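Local coordinates for putative cell adhesion protein (Bacteroides eggerthii, PDB 4GPV) that is probably a fimbrial subunit of the FimA-like kind, one that would build into pili and take part in cell adhesion, at residues I163-R168 with T302-G307; I178-A183 with I265-T270; L228-S233 with N247-F252; T258-L263 with L283-D288. One frame throughout, in Å; residues are numbered along the deposited sequence.

All four contacts lie in the C-terminal FimA-like part of the chain. Strand 146-169 comes first, and contact 1 joins its end to strand 297-306, closing the longest loop. The other three contacts are nested inside that loop. Contact 2 pairs strand 176-193 with strand 262-271 in the second sheet. Contact 3, 228-233 with 247-252, is nested inside contact 2 and spans the two sheets. Contact 4 follows contact 3 in series and crosses contact 2: its first segment lies inside the loop closed by contact 2 and its second beyond it. Both use strand 262-271. Arg168 of contact 1 meets Asp180 of contact 2 in a salt bridge, while Phe249 of contact 3 packs on Leu263 of contact 4.

Contact 1 (I163-R168 with T302-G307); sequences IVKDNR and TVTLNG
Ile163 pairs with Thr302 in a parallel strand pair within the larger mixed sheet. The two strands run at 11° to each other. Ile163 O accepts from Val303 N, and the Ile163 CG2 methyl lies 3.9 Å from Thr302 CG2. Val164 turns to the opposite face, the one shared with Val303, Asp166 and Leu305. There it packs against Ile265 of the second sheet, so this face belongs to the interior between the sheets.

Both backbone polar atoms of Lys165 bond to the same neighbouring strand. Its N donates to Val303 O at 2.8 Å, and its O receives Leu305 N at 2.9 Å. The extended side chain crosses Thr304 and Thr302, with CE 3.6 Å from Thr302 CG2. Its NZ goes on to Ser243.

Asp166 CG stands anti to the backbone N (chi1 -169°). This places OD1 where Arg168 N can reach it, which makes an Asx turn. Arg168 NE meets the same OD1 from the other face of the carboxylate at 2.8 Å, and NH2 takes OD2. Asp166 is thus held by both the backbone and the side chain of Arg168.

Asn167 N donates to Leu305 O in a more bent bond, 143° at the hydrogen. Its ND2 passes close to the Thr304 CG2 methyl.

Arg168 runs alongside Leu305 in the same direction and bends at chi3. Its NH2 also reaches Asp180 of the second sheet, a bridge between sheets. Leu305 CD1 sits over one face of the guanidinium, 3.5 Å from Arg168 NE.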
loop_
_atom_site.group_PDB
_atom_site.type_symbol
_atom_site.label_atom_id
_atom_site.label_comp_id
_atom_site.label_asym_id
_atom_site.label_seq_id
_atom_site.Cartn_x
_atom_site.Cartn_y
_atom_site.Cartn_z
ATOM N N ILE A 163 -2.893 8.165 -14.194
ATOM C CA ILE A 163 -3.609 8.637 -15.393
ATOM C C ILE A 163 -2.592 9.419 -16.238
ATOM O O ILE A 163 -2.050 10.414 -15.749
ATOM C CB ILE A 163 -4.858 9.496 -15.026
ATOM C CG1 ILE A 163 -5.901 8.667 -14.256
ATOM C CG2 ILE A 163 -5.494 10.146 -16.264
ATOM C CD1 ILE A 163 -6.973 9.504 -13.616
ATOM N N VAL A 164 -2.356 9.001 -17.498
ATOM C CA VAL A 164 -1.415 9.667 -18.370
ATOM C C VAL A 164 -2.178 10.392 -19.472
ATOM O O VAL A 164 -3.034 9.788 -20.114
ATOM C CB VAL A 164 -0.397 8.667 -18.957
ATOM C CG1 VAL A 164 0.581 9.372 -19.913
ATOM C CG2 VAL A 164 0.355 7.949 -17.837
ATOM N N LYS A 165 -1.931 11.688 -19.618
ATOM C CA LYS A 165 -2.480 12.501 -20.721
ATOM C C LYS A 165 -1.288 12.893 -21.550
ATOM O O LYS A 165 -0.503 13.747 -21.129
ATOM C CB LYS A 165 -3.277 13.704 -20.199
ATOM C CG LYS A 165 -4.524 13.247 -19.473
ATOM C CD LYS A 165 -5.255 14.364 -18.791
ATOM C CE LYS A 165 -6.402 13.797 -18.003
ATOM N NZ LYS A 165 -7.368 14.850 -17.586
ATOM N N ASP A 166 -1.084 12.198 -22.681
ATOM C CA ASP A 166 0.095 12.386 -23.493
ATOM C C ASP A 166 -0.150 13.357 -24.649
ATOM O O ASP A 166 -0.810 13.000 -25.630
ATOM C CB ASP A 166 0.619 11.047 -24.021
ATOM C CG ASP A 166 1.998 11.184 -24.654
ATOM O OD1 ASP A 166 2.603 12.285 -24.544
ATOM O OD2 ASP A 166 2.478 10.202 -25.246
ATOM N N ASN A 167 0.455 14.568 -24.557
ATOM C CA ASN A 167 0.339 15.619 -25.569
ATOM C C ASN A 167 1.679 15.852 -26.259
ATOM O O ASN A 167 1.869 16.873 -26.926
ATOM C CB ASN A 167 -0.199 16.927 -24.972
ATOM C CG ASN A 167 -1.588 16.808 -24.405
ATOM O OD1 ASN A 167 -2.400 15.970 -24.819
ATOM N ND2 ASN A 167 -1.896 17.664 -23.452
ATOM N N ARG A 168 2.618 14.912 -26.086
ATOM C CA ARG A 168 3.912 15.001 -26.769
ATOM C C ARG A 168 3.690 14.705 -28.251
ATOM O O ARG A 168 2.834 13.891 -28.589
ATOM C CB ARG A 168 4.941 14.024 -26.166
ATOM C CG ARG A 168 5.396 14.348 -24.741
ATOM C CD ARG A 168 6.174 13.191 -24.104
ATOM N NE ARG A 168 5.333 11.987 -24.044
ATOM C CZ ARG A 168 5.758 10.765 -23.746
ATOM N NH1 ARG A 168 7.035 10.548 -23.454
ATOM N NH2 ARG A 168 4.905 9.751 -23.725
ATOM N N THR A 302 -2.361 12.324 -11.958
ATOM C CA THR A 302 -2.572 12.630 -13.390
ATOM C C THR A 302 -1.331 13.331 -13.890
ATOM O O THR A 302 -0.938 14.359 -13.349
ATOM C CB THR A 302 -3.840 13.460 -13.613
ATOM O OG1 THR A 302 -4.912 12.886 -12.876
ATOM C CG2 THR A 302 -4.210 13.594 -15.099
ATOM N N VAL A 303 -0.694 12.764 -14.919
ATOM C CA VAL A 303 0.534 13.306 -15.500
ATOM C C VAL A 303 0.189 13.744 -16.919
ATOM O O VAL A 303 -0.265 12.904 -17.707
ATOM C CB VAL A 303 1.644 12.218 -15.495
ATOM C CG1 VAL A 303 2.947 12.755 -16.113
ATOM C CG2 VAL A 303 1.892 11.688 -14.080
ATOM N N THR A 304 0.329 15.051 -17.219
ATOM C CA THR A 304 0.090 15.597 -18.551
ATOM C C THR A 304 1.462 15.901 -19.099
ATOM O O THR A 304 2.183 16.722 -18.523
ATOM C CB THR A 304 -0.852 16.818 -18.516
ATOM O OG1 THR A 304 -2.079 16.411 -17.918
ATOM C CG2 THR A 304 -1.141 17.393 -19.913
ATOM N N LEU A 305 1.798 15.275 -20.231
ATOM C CA LEU A 305 3.084 15.469 -20.901
ATOM C C LEU A 305 2.927 16.282 -22.167
ATOM O O LEU A 305 1.966 16.062 -22.885
ATOM C CB LEU A 305 3.633 14.091 -21.274
ATOM C CG LEU A 305 3.815 13.110 -20.127
ATOM C CD1 LEU A 305 4.347 11.810 -20.641
ATOM C CD2 LEU A 305 4.741 13.694 -19.046
ATOM N N ASN A 306 3.852 17.187 -22.464
ATOM C CA ASN A 306 3.761 17.906 -23.732
ATOM C C ASN A 306 5.164 18.208 -24.253
ATOM O O ASN A 306 6.153 17.899 -23.575
ATOM C CB ASN A 306 2.866 19.164 -23.645
ATOM C CG ASN A 306 3.538 20.415 -23.135
ATOM O OD1 ASN A 306 4.303 20.377 -22.186
ATOM N ND2 ASN A 306 3.217 21.564 -23.721
ATOM N N GLY A 307 5.221 18.723 -25.469
ATOM C CA GLY A 307 6.461 19.063 -26.152
ATOM C C GLY A 307 6.632 18.338 -27.470
ATOM O O GLY A 307 6.142 17.217 -27.641
#

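Contact 2 (I178-A183 with I265-T270); sequences ITDDAA and IKSTKT
The carboxylates of Asp181 and Asp180 are the flat groups that meet strand 265-270, and they lie on opposite faces of the sheet. At Asp181, Thr268 OG1 donates to OD2 from the syn side at 2.6 Å, close to the carboxylate plane. Lys266 NZ comes to the same OD2 from above the plane, 38° out of it, in a salt bridge of 2.7 Å. The lysine chain bends at chi2 (-96°) to bring NZ back over the neighbouring strand. At Asp180, Ser267 OG meets OD1 on the anti side at 2.7 Å. The other oxygen of Asp180 forms a salt bridge with Arg168 on strand 146-169 of the other sheet.

The backbones form an antiparallel pair with a classic beta bulge. Two residues, Asp181 and Ala182, stand opposite the single residue Lys266, and both of their N atoms donate to Lys266 O, at 2.8 Å from Asp181 N and 3.1 Å from Ala182 N. Thr179 and Thr268 form a regular hydrogen-bonded pair beyond it. On the face of Asp180, Ile178 CG2 rests 3.8 Å from Ser267 CB, and Ile178 CG1 touches the stem of Lys269.

Replacing Asp181 by an alanine would probably leave the Lys266 ammonium and the Thr268 hydroxyl without their common acceptor and let the lysine end swing.

One carboxylate oxygen thus serves a charged and a neutral donor together. Its negative charge is likely to be stabilised by both, and the polar link fastens the strands beside the bulge.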
loop_
_atom_site.group_PDB
_atom_site.type_symbol
_atom_site.label_atom_id
_atom_site.label_comp_id
_atom_site.label_asym_id
_atom_site.label_seq_id
_atom_site.Cartn_x
_atom_site.Cartn_y
_atom_site.Cartn_z
ATOM N N ILE A 178 11.862 9.108 -28.422
ATOM C CA ILE A 178 11.567 8.685 -27.056
ATOM C C ILE A 178 10.633 7.524 -27.183
ATOM O O ILE A 178 9.667 7.589 -27.945
ATOM C CB ILE A 178 11.028 9.814 -26.109
ATOM C CG1 ILE A 178 12.096 10.905 -25.928
ATOM C CG2 ILE A 178 10.609 9.256 -24.730
ATOM C CD1 ILE A 178 11.600 12.184 -25.173
ATOM N N THR A 179 10.960 6.431 -26.480
ATOM C CA THR A 179 10.123 5.252 -26.374
ATOM C C THR A 179 9.805 5.089 -24.889
ATOM O O THR A 179 10.726 5.002 -24.073
ATOM C CB THR A 179 10.818 4.009 -26.984
ATOM O OG1 THR A 179 11.067 4.241 -28.369
ATOM C CG2 THR A 179 9.995 2.720 -26.803
ATOM N N ASP A 180 8.519 5.074 -24.522
ATOM C CA ASP A 180 8.173 4.861 -23.125
ATOM C C ASP A 180 8.301 3.382 -22.809
ATOM O O ASP A 180 7.829 2.549 -23.602
ATOM C CB ASP A 180 6.749 5.351 -22.841
ATOM C CG ASP A 180 6.546 6.830 -23.085
ATOM O OD1 ASP A 180 7.508 7.615 -22.866
ATOM O OD2 ASP A 180 5.458 7.201 -23.560
ATOM N N ASP A 181 8.921 3.033 -21.649
ATOM C CA ASP A 181 9.143 1.623 -21.345
ATOM C C ASP A 181 8.221 1.097 -20.252
ATOM O O ASP A 181 7.696 -0.015 -20.377
ATOM C CB ASP A 181 10.616 1.379 -20.967
ATOM C CG ASP A 181 11.602 1.930 -21.981
ATOM O OD1 ASP A 181 11.446 1.637 -23.194
ATOM O OD2 ASP A 181 12.509 2.672 -21.576
ATOM N N ALA A 182 8.049 1.848 -19.166
ATOM C CA ALA A 182 7.242 1.345 -18.063
ATOM C C ALA A 182 6.743 2.431 -17.130
ATOM O O ALA A 182 7.315 3.521 -17.065
ATOM C CB ALA A 182 8.086 0.363 -17.244
ATOM N N ALA A 183 5.659 2.130 -16.413
ATOM C CA ALA A 183 5.217 2.923 -15.280
ATOM C C ALA A 183 5.854 2.225 -14.083
ATOM O O ALA A 183 5.698 0.999 -13.919
ATOM C CB ALA A 183 3.686 2.940 -15.172
ATOM N N ILE A 265 6.977 7.586 -15.049
ATOM C CA ILE A 265 7.027 6.958 -16.354
ATOM C C ILE A 265 8.511 6.867 -16.660
ATOM O O ILE A 265 9.180 7.894 -16.617
ATOM C CB ILE A 265 6.250 7.693 -17.452
ATOM C CG1 ILE A 265 4.755 7.770 -17.115
ATOM C CG2 ILE A 265 6.511 7.007 -18.838
ATOM C CD1 ILE A 265 4.019 8.843 -17.910
ATOM N N LYS A 266 9.035 5.660 -16.930
ATOM C CA LYS A 266 10.446 5.483 -17.297
ATOM C C LYS A 266 10.478 5.283 -18.806
ATOM O O LYS A 266 9.722 4.458 -19.323
ATOM C CB LYS A 266 11.051 4.277 -16.544
ATOM C CG LYS A 266 12.532 4.084 -16.847
ATOM C CD LYS A 266 12.763 3.063 -17.945
ATOM C CE LYS A 266 14.117 3.264 -18.586
ATOM N NZ LYS A 266 14.357 2.243 -19.644
ATOM N N SER A 267 11.334 6.040 -19.511
ATOM C CA SER A 267 11.400 5.947 -20.954
ATOM C C SER A 267 12.842 5.885 -21.399
ATOM O O SER A 267 13.752 6.030 -20.570
ATOM C CB SER A 267 10.700 7.157 -21.572
ATOM O OG SER A 267 9.398 7.303 -21.029
ATOM N N THR A 268 13.049 5.627 -22.684
ATOM C CA THR A 268 14.389 5.625 -23.285
ATOM C C THR A 268 14.445 6.734 -24.332
ATOM O O THR A 268 13.631 6.759 -25.269
ATOM C CB THR A 268 14.755 4.271 -23.886
ATOM O OG1 THR A 268 14.725 3.290 -22.840
ATOM C CG2 THR A 268 16.151 4.281 -24.501
ATOM N N LYS A 269 15.415 7.638 -24.169
ATOM C CA LYS A 269 15.631 8.718 -25.140
ATOM C C LYS A 269 16.839 8.356 -25.994
ATOM O O LYS A 269 17.882 8.011 -25.435
ATOM C CB LYS A 269 15.843 10.060 -24.425
ATOM C CG LYS A 269 16.020 11.271 -25.355
ATOM C CD LYS A 269 16.353 12.509 -24.514
ATOM C CE LYS A 269 16.460 13.755 -25.351
ATOM N NZ LYS A 269 16.924 14.923 -24.561
ATOM N N THR A 270 16.697 8.449 -27.334
ATOM C CA THR A 270 17.786 8.155 -28.261
ATOM C C THR A 270 18.078 9.406 -29.106
ATOM O O THR A 270 17.181 9.986 -29.729
ATOM C CB THR A 270 17.496 6.914 -29.125
ATOM O OG1 THR A 270 17.225 5.810 -28.275
ATOM C CG2 THR A 270 18.661 6.565 -30.040
#

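Contact 3 (L228-S233 with N247-F252); sequences LSDAVS and NHFYTF. With TRS (2-amino-2-hydroxymethyl-propane-1,3-diol), chain C.
Asp230 reaches from strand 229-231 toward Asn247 on a strand of the other sheet. Its CB lies 3.6 Å from Asn247 ND2. CG, beside the backbone N and anti to the carbonyl carbon (chi1 -75°), points the carboxylate across the gap. OD1 accepts from O3 of a bound Tris molecule at 2.6 Å. OD2 accepts from Asn247 ND2 at 2.7 Å through its anti lone pair, in a nearly straight bond of 174°. The carboxylate and amide planes are turned 78° apart, yet OD2 stays in the amide plane of Asn247. The Tris amine also donates to OD2, at 2.8 Å. Phe249 CE1 lies near this oxygen as well, 3.5 Å from OD2.

The same Tris amine donates to His248 O, and His248 N donates to Tris O2 at 3.1 Å. Tris C2 sits over one face of the imidazole, offset toward its rim. Beside the polar group, the Leu228 side chain crosses Phe249, with CD2 4.1 Å from Phe249 CD1, an apolar contact in the interior. The Phe249 ring also packs on Leu263.

The backbones here are not paired with each other. Strand 229-231 bonds to strand 176-193, and strand 247-251 to strand 146-169. The Tris probably came from the crystallisation liquor, and its site says nothing certain about a natural ligand. Side-chain packing between two facing sheets, without backbone pairing, is characteristic of a beta-sandwich, consistent with the transthyretin-like clan of this C-terminal domain.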
loop_
_atom_site.group_PDB
_atom_site.type_symbol
_atom_site.label_atom_id
_atom_site.label_comp_id
_atom_site.label_asym_id
_atom_site.label_seq_id
_atom_site.Cartn_x
_atom_site.Cartn_y
_atom_site.Cartn_z
ATOM N N LEU A 228 6.962 -3.845 -9.337
ATOM C CA LEU A 228 6.856 -2.373 -9.299
ATOM C C LEU A 228 7.215 -1.731 -10.650
ATOM O O LEU A 228 7.547 -0.551 -10.722
ATOM C CB LEU A 228 7.692 -1.794 -8.163
ATOM C CG LEU A 228 7.279 -2.223 -6.762
ATOM C CD1 LEU A 228 8.188 -1.616 -5.730
ATOM C CD2 LEU A 228 5.769 -1.955 -6.479
ATOM N N SER A 229 7.063 -2.501 -11.733
ATOM C CA SER A 229 7.279 -2.008 -13.087
ATOM C C SER A 229 6.214 -2.601 -13.994
ATOM O O SER A 229 6.169 -3.811 -14.148
ATOM C CB SER A 229 8.686 -2.370 -13.574
ATOM O OG SER A 229 8.899 -1.883 -14.889
ATOM N N ASP A 230 5.369 -1.761 -14.608
ATOM C CA ASP A 230 4.335 -2.207 -15.549
ATOM C C ASP A 230 4.693 -1.713 -16.936
ATOM O O ASP A 230 4.733 -0.492 -17.153
ATOM C CB ASP A 230 2.955 -1.706 -15.117
ATOM C CG ASP A 230 2.399 -2.471 -13.923
ATOM O OD1 ASP A 230 2.587 -3.710 -13.873
ATOM O OD2 ASP A 230 1.628 -1.864 -13.132
ATOM N N ALA A 231 4.972 -2.652 -17.856
ATOM C CA ALA A 231 5.410 -2.295 -19.213
ATOM C C ALA A 231 4.388 -1.474 -19.979
ATOM O O ALA A 231 3.172 -1.693 -19.868
ATOM C CB ALA A 231 5.766 -3.559 -20.020
ATOM N N VAL A 232 4.913 -0.530 -20.772
ATOM C CA VAL A 232 4.120 0.334 -21.653
ATOM C C VAL A 232 4.266 -0.167 -23.102
ATOM O O VAL A 232 5.378 -0.379 -23.597
ATOM C CB VAL A 232 4.550 1.821 -21.499
ATOM C CG1 VAL A 232 3.884 2.728 -22.533
ATOM C CG2 VAL A 232 4.278 2.321 -20.088
ATOM N N SER A 233 3.138 -0.316 -23.790
ATOM C CA SER A 233 3.186 -0.754 -25.174
ATOM C C SER A 233 2.769 0.390 -26.107
ATOM O O SER A 233 2.079 1.306 -25.654
ATOM C CB SER A 233 2.301 -1.984 -25.373
ATOM O OG SER A 233 0.936 -1.712 -25.112
ATOM N N ASN A 247 -2.589 2.174 -14.773
ATOM C CA ASN A 247 -2.280 1.081 -13.839
ATOM C C ASN A 247 -2.431 1.584 -12.408
ATOM O O ASN A 247 -2.669 2.776 -12.174
ATOM C CB ASN A 247 -0.849 0.534 -14.086
ATOM C CG ASN A 247 0.289 1.431 -13.588
ATOM O OD1 ASN A 247 0.185 2.658 -13.528
ATOM N ND2 ASN A 247 1.388 0.831 -13.167
ATOM N N HIS A 248 -2.203 0.687 -11.455
ATOM C CA HIS A 248 -2.174 1.057 -10.058
ATOM C C HIS A 248 -1.144 0.174 -9.356
ATOM O O HIS A 248 -0.828 -0.913 -9.852
ATOM C CB HIS A 248 -3.568 0.923 -9.420
ATOM C CG HIS A 248 -4.067 -0.476 -9.324
ATOM N ND1 HIS A 248 -4.750 -1.060 -10.360
ATOM C CD2 HIS A 248 -3.941 -1.372 -8.313
ATOM C CE1 HIS A 248 -5.021 -2.293 -9.964
ATOM N NE2 HIS A 248 -4.549 -2.525 -8.735
ATOM N N PHE A 249 -0.629 0.661 -8.229
ATOM C CA PHE A 249 0.276 -0.095 -7.364
ATOM C C PHE A 249 -0.243 -0.052 -5.954
ATOM O O PHE A 249 -0.856 0.940 -5.552
ATOM C CB PHE A 249 1.702 0.508 -7.384
ATOM C CG PHE A 249 2.452 0.407 -8.687
ATOM C CD1 PHE A 249 2.882 -0.829 -9.173
ATOM C CD2 PHE A 249 2.821 1.552 -9.381
ATOM C CE1 PHE A 249 3.603 -0.913 -10.367
ATOM C CE2 PHE A 249 3.574 1.471 -10.550
ATOM C CZ PHE A 249 3.957 0.244 -11.042
ATOM N N TYR A 250 0.001 -1.115 -5.195
ATOM C CA TYR A 250 -0.248 -1.119 -3.753
ATOM C C TYR A 250 1.081 -0.897 -3.091
ATOM O O TYR A 250 2.087 -1.476 -3.530
ATOM C CB TYR A 250 -0.845 -2.463 -3.266
ATOM C CG TYR A 250 -2.129 -2.796 -3.966
ATOM C CD1 TYR A 250 -3.273 -2.016 -3.782
ATOM C CD2 TYR A 250 -2.205 -3.877 -4.834
ATOM C CE1 TYR A 250 -4.457 -2.303 -4.465
ATOM C CE2 TYR A 250 -3.391 -4.200 -5.486
ATOM C CZ TYR A 250 -4.508 -3.404 -5.311
ATOM O OH TYR A 250 -5.647 -3.723 -6.000
ATOM N N THR A 251 1.111 -0.103 -2.023
ATOM C CA THR A 251 2.395 0.118 -1.347
ATOM C C THR A 251 2.131 0.365 0.122
ATOM O O THR A 251 0.981 0.519 0.511
ATOM C CB THR A 251 3.153 1.304 -2.013
ATOM O OG1 THR A 251 4.499 1.343 -1.495
ATOM C CG2 THR A 251 2.478 2.662 -1.774
ATOM N N PHE A 252 3.174 0.423 0.926
ATOM C CA PHE A 252 2.947 0.718 2.326
ATOM C C PHE A 252 3.291 2.201 2.673
ATOM O O PHE A 252 3.894 2.937 1.870
ATOM C CB PHE A 252 3.739 -0.248 3.218
ATOM C CG PHE A 252 3.222 -1.669 3.179
ATOM C CD1 PHE A 252 1.850 -1.933 3.116
ATOM C CD2 PHE A 252 4.097 -2.743 3.272
ATOM C CE1 PHE A 252 1.375 -3.263 3.082
ATOM C CE2 PHE A 252 3.616 -4.070 3.257
ATOM C CZ PHE A 252 2.261 -4.310 3.182
HETATM C C TRS C . -0.790 -4.093 -11.485
HETATM C C1 TRS C . -1.052 -5.053 -10.322
HETATM C C2 TRS C . -2.037 -3.236 -11.747
HETATM C C3 TRS C . -0.366 -4.865 -12.742
HETATM N N TRS C . 0.341 -3.186 -11.092
HETATM O O1 TRS C . -1.331 -4.325 -9.132
HETATM O O2 TRS C . -1.781 -2.162 -12.640
HETATM O O3 TRS C . 0.970 -5.351 -12.628
#

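Contact 4 (T258-L263 with L283-D288); sequences TQPTIL and LFTNTD
Thr261 and Phe284 are joined by one backbone hydrogen bond, from Phe284 N to Thr261 O at 2.9 Å, next to the antiparallel non-hydrogen-bonded pair Ile262 and Leu283. A water continues the link, accepting from Thr261 N and donating to Phe284 O.

Phe284 CG is anti to its carbonyl carbon (chi1 -76°), and the ring is laid along the opposite segment. Thr261 O lies at the ring edge, in its plane, 3.5 Å from CD2. Farther out, CE2 touches Leu263 CB at 4.0 Å, again near the ring plane. Ile160 of the other sheet also meets this ring. A serine in place of Phe284 would probably open a gap beside Leu263 and Ile160 and leave the Thr261 carbonyl without its aromatic neighbour.

Ile262 and Leu283 lie side by side, pointing the same way, with Ile262 CG1 4.0 Å from Leu283 CG. At the outer end, Thr285 CG2 sits against the Pro260 ring, 3.6 Å from both CB and CG. Thr261 OG1 turns elsewhere and bonds to Phe187 O and Asn254.

The loop is braced from within. Asp288 OD2 accepts from Leu283 N at 2.9 Å, and Thr285 OG1 accepts from Asp288 N.

Phe284 is the centre of an inverse gamma turn, and Thr285 begins an ST motif. Together they turn the chain out of the hairpin formed by strands 262-271 and 274-283, at the open end of its antiparallel ladder.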
loop_
_atom_site.group_PDB
_atom_site.type_symbol
_atom_site.label_atom_id
_atom_site.label_comp_id
_atom_site.label_asym_id
_atom_site.label_seq_id
_atom_site.Cartn_x
_atom_site.Cartn_y
_atom_site.Cartn_z
ATOM N N THR A 258 13.239 9.059 5.305
ATOM C CA THR A 258 14.479 8.394 4.872
ATOM C C THR A 258 14.573 8.567 3.356
ATOM O O THR A 258 15.559 9.079 2.847
ATOM C CB THR A 258 14.553 6.926 5.299
ATOM O OG1 THR A 258 14.623 6.873 6.730
ATOM C CG2 THR A 258 15.777 6.219 4.709
ATOM N N GLN A 259 13.536 8.124 2.632
ATOM C CA GLN A 259 13.513 8.263 1.171
ATOM C C GLN A 259 12.081 8.297 0.745
ATOM O O GLN A 259 11.390 7.316 1.017
ATOM C CB GLN A 259 14.246 7.095 0.472
ATOM C CG GLN A 259 14.072 7.076 -1.069
ATOM C CD GLN A 259 14.556 8.321 -1.805
ATOM O OE1 GLN A 259 15.678 8.793 -1.620
ATOM N NE2 GLN A 259 13.734 8.883 -2.687
ATOM N N PRO A 260 11.602 9.346 0.029
ATOM C CA PRO A 260 10.194 9.311 -0.387
ATOM C C PRO A 260 9.939 8.335 -1.510
ATOM O O PRO A 260 10.816 8.041 -2.307
ATOM C CB PRO A 260 9.942 10.725 -0.897
ATOM C CG PRO A 260 11.300 11.222 -1.320
ATOM C CD PRO A 260 12.233 10.633 -0.328
ATOM N N THR A 261 8.694 7.888 -1.593
ATOM C CA THR A 261 8.230 7.053 -2.686
ATOM C C THR A 261 8.098 7.958 -3.924
ATOM O O THR A 261 7.759 9.147 -3.808
ATOM C CB THR A 261 6.905 6.381 -2.288
ATOM O OG1 THR A 261 7.153 5.476 -1.188
ATOM C CG2 THR A 261 6.268 5.591 -3.437
ATOM N N ILE A 262 8.366 7.396 -5.115
ATOM C CA ILE A 262 8.307 8.149 -6.374
ATOM C C ILE A 262 7.536 7.328 -7.401
ATOM O O ILE A 262 7.844 6.150 -7.600
ATOM C CB ILE A 262 9.733 8.485 -6.943
ATOM C CG1 ILE A 262 10.669 9.136 -5.896
ATOM C CG2 ILE A 262 9.631 9.286 -8.303
ATOM C CD1 ILE A 262 12.114 9.216 -6.299
ATOM N N LEU A 263 6.560 7.938 -8.056
ATOM C CA LEU A 263 5.863 7.297 -9.181
ATOM C C LEU A 263 6.409 7.916 -10.452
ATOM O O LEU A 263 6.536 9.129 -10.511
ATOM C CB LEU A 263 4.328 7.477 -9.103
ATOM C CG LEU A 263 3.532 6.919 -10.314
ATOM C CD1 LEU A 263 3.572 5.384 -10.363
ATOM C CD2 LEU A 263 2.106 7.430 -10.277
ATOM N N LEU A 283 7.347 12.988 -6.907
ATOM C CA LEU A 283 7.845 12.621 -5.577
ATOM C C LEU A 283 6.737 12.786 -4.579
ATOM O O LEU A 283 6.118 13.850 -4.552
ATOM C CB LEU A 283 9.041 13.509 -5.157
ATOM C CG LEU A 283 10.425 13.090 -5.607
ATOM C CD1 LEU A 283 10.574 13.293 -7.065
ATOM C CD2 LEU A 283 11.461 13.928 -4.914
ATOM N N PHE A 284 6.506 11.765 -3.744
ATOM C CA PHE A 284 5.495 11.823 -2.683
ATOM C C PHE A 284 6.139 12.455 -1.451
ATOM O O PHE A 284 6.476 11.774 -0.457
ATOM C CB PHE A 284 4.904 10.450 -2.373
ATOM C CG PHE A 284 3.923 10.046 -3.442
ATOM C CD1 PHE A 284 2.603 10.488 -3.398
ATOM C CD2 PHE A 284 4.332 9.282 -4.530
ATOM C CE1 PHE A 284 1.693 10.127 -4.402
ATOM C CE2 PHE A 284 3.413 8.903 -5.528
ATOM C CZ PHE A 284 2.115 9.356 -5.465
ATOM N N THR A 285 6.339 13.768 -1.558
ATOM C CA THR A 285 6.852 14.643 -0.497
ATOM C C THR A 285 5.859 15.778 -0.278
ATOM O O THR A 285 5.083 16.114 -1.175
ATOM C CB THR A 285 8.214 15.273 -0.895
ATOM O OG1 THR A 285 8.044 16.079 -2.069
ATOM C CG2 THR A 285 9.302 14.249 -1.091
ATOM N N ASN A 286 5.975 16.451 0.870
ATOM C CA ASN A 286 5.145 17.628 1.131
ATOM C C ASN A 286 5.380 18.786 0.150
ATOM O O ASN A 286 4.469 19.576 -0.035
ATOM C CB ASN A 286 5.409 18.126 2.552
ATOM C CG ASN A 286 4.712 17.265 3.557
ATOM O OD1 ASN A 286 3.730 16.569 3.256
ATOM N ND2 ASN A 286 5.221 17.278 4.775
ATOM N N THR A 287 6.573 18.906 -0.457
ATOM C CA THR A 287 6.885 20.018 -1.364
ATOM C C THR A 287 6.617 19.698 -2.839
ATOM O O THR A 287 6.462 20.637 -3.612
ATOM C CB THR A 287 8.347 20.501 -1.202
ATOM O OG1 THR A 287 9.238 19.418 -1.465
ATOM C CG2 THR A 287 8.623 21.072 0.175
ATOM N N ASP A 288 6.552 18.407 -3.244
ATOM C CA ASP A 288 6.321 18.092 -4.668
ATOM C C ASP A 288 4.859 17.693 -4.868
ATOM O O ASP A 288 4.062 18.534 -5.296
ATOM C CB ASP A 288 7.303 17.022 -5.192
ATOM C CG ASP A 288 7.416 16.945 -6.709
ATOM O OD1 ASP A 288 7.173 17.975 -7.376
ATOM O OD2 ASP A 288 7.789 15.852 -7.232
HETATM O O HOH W 1 6.821 9.134 0.326
#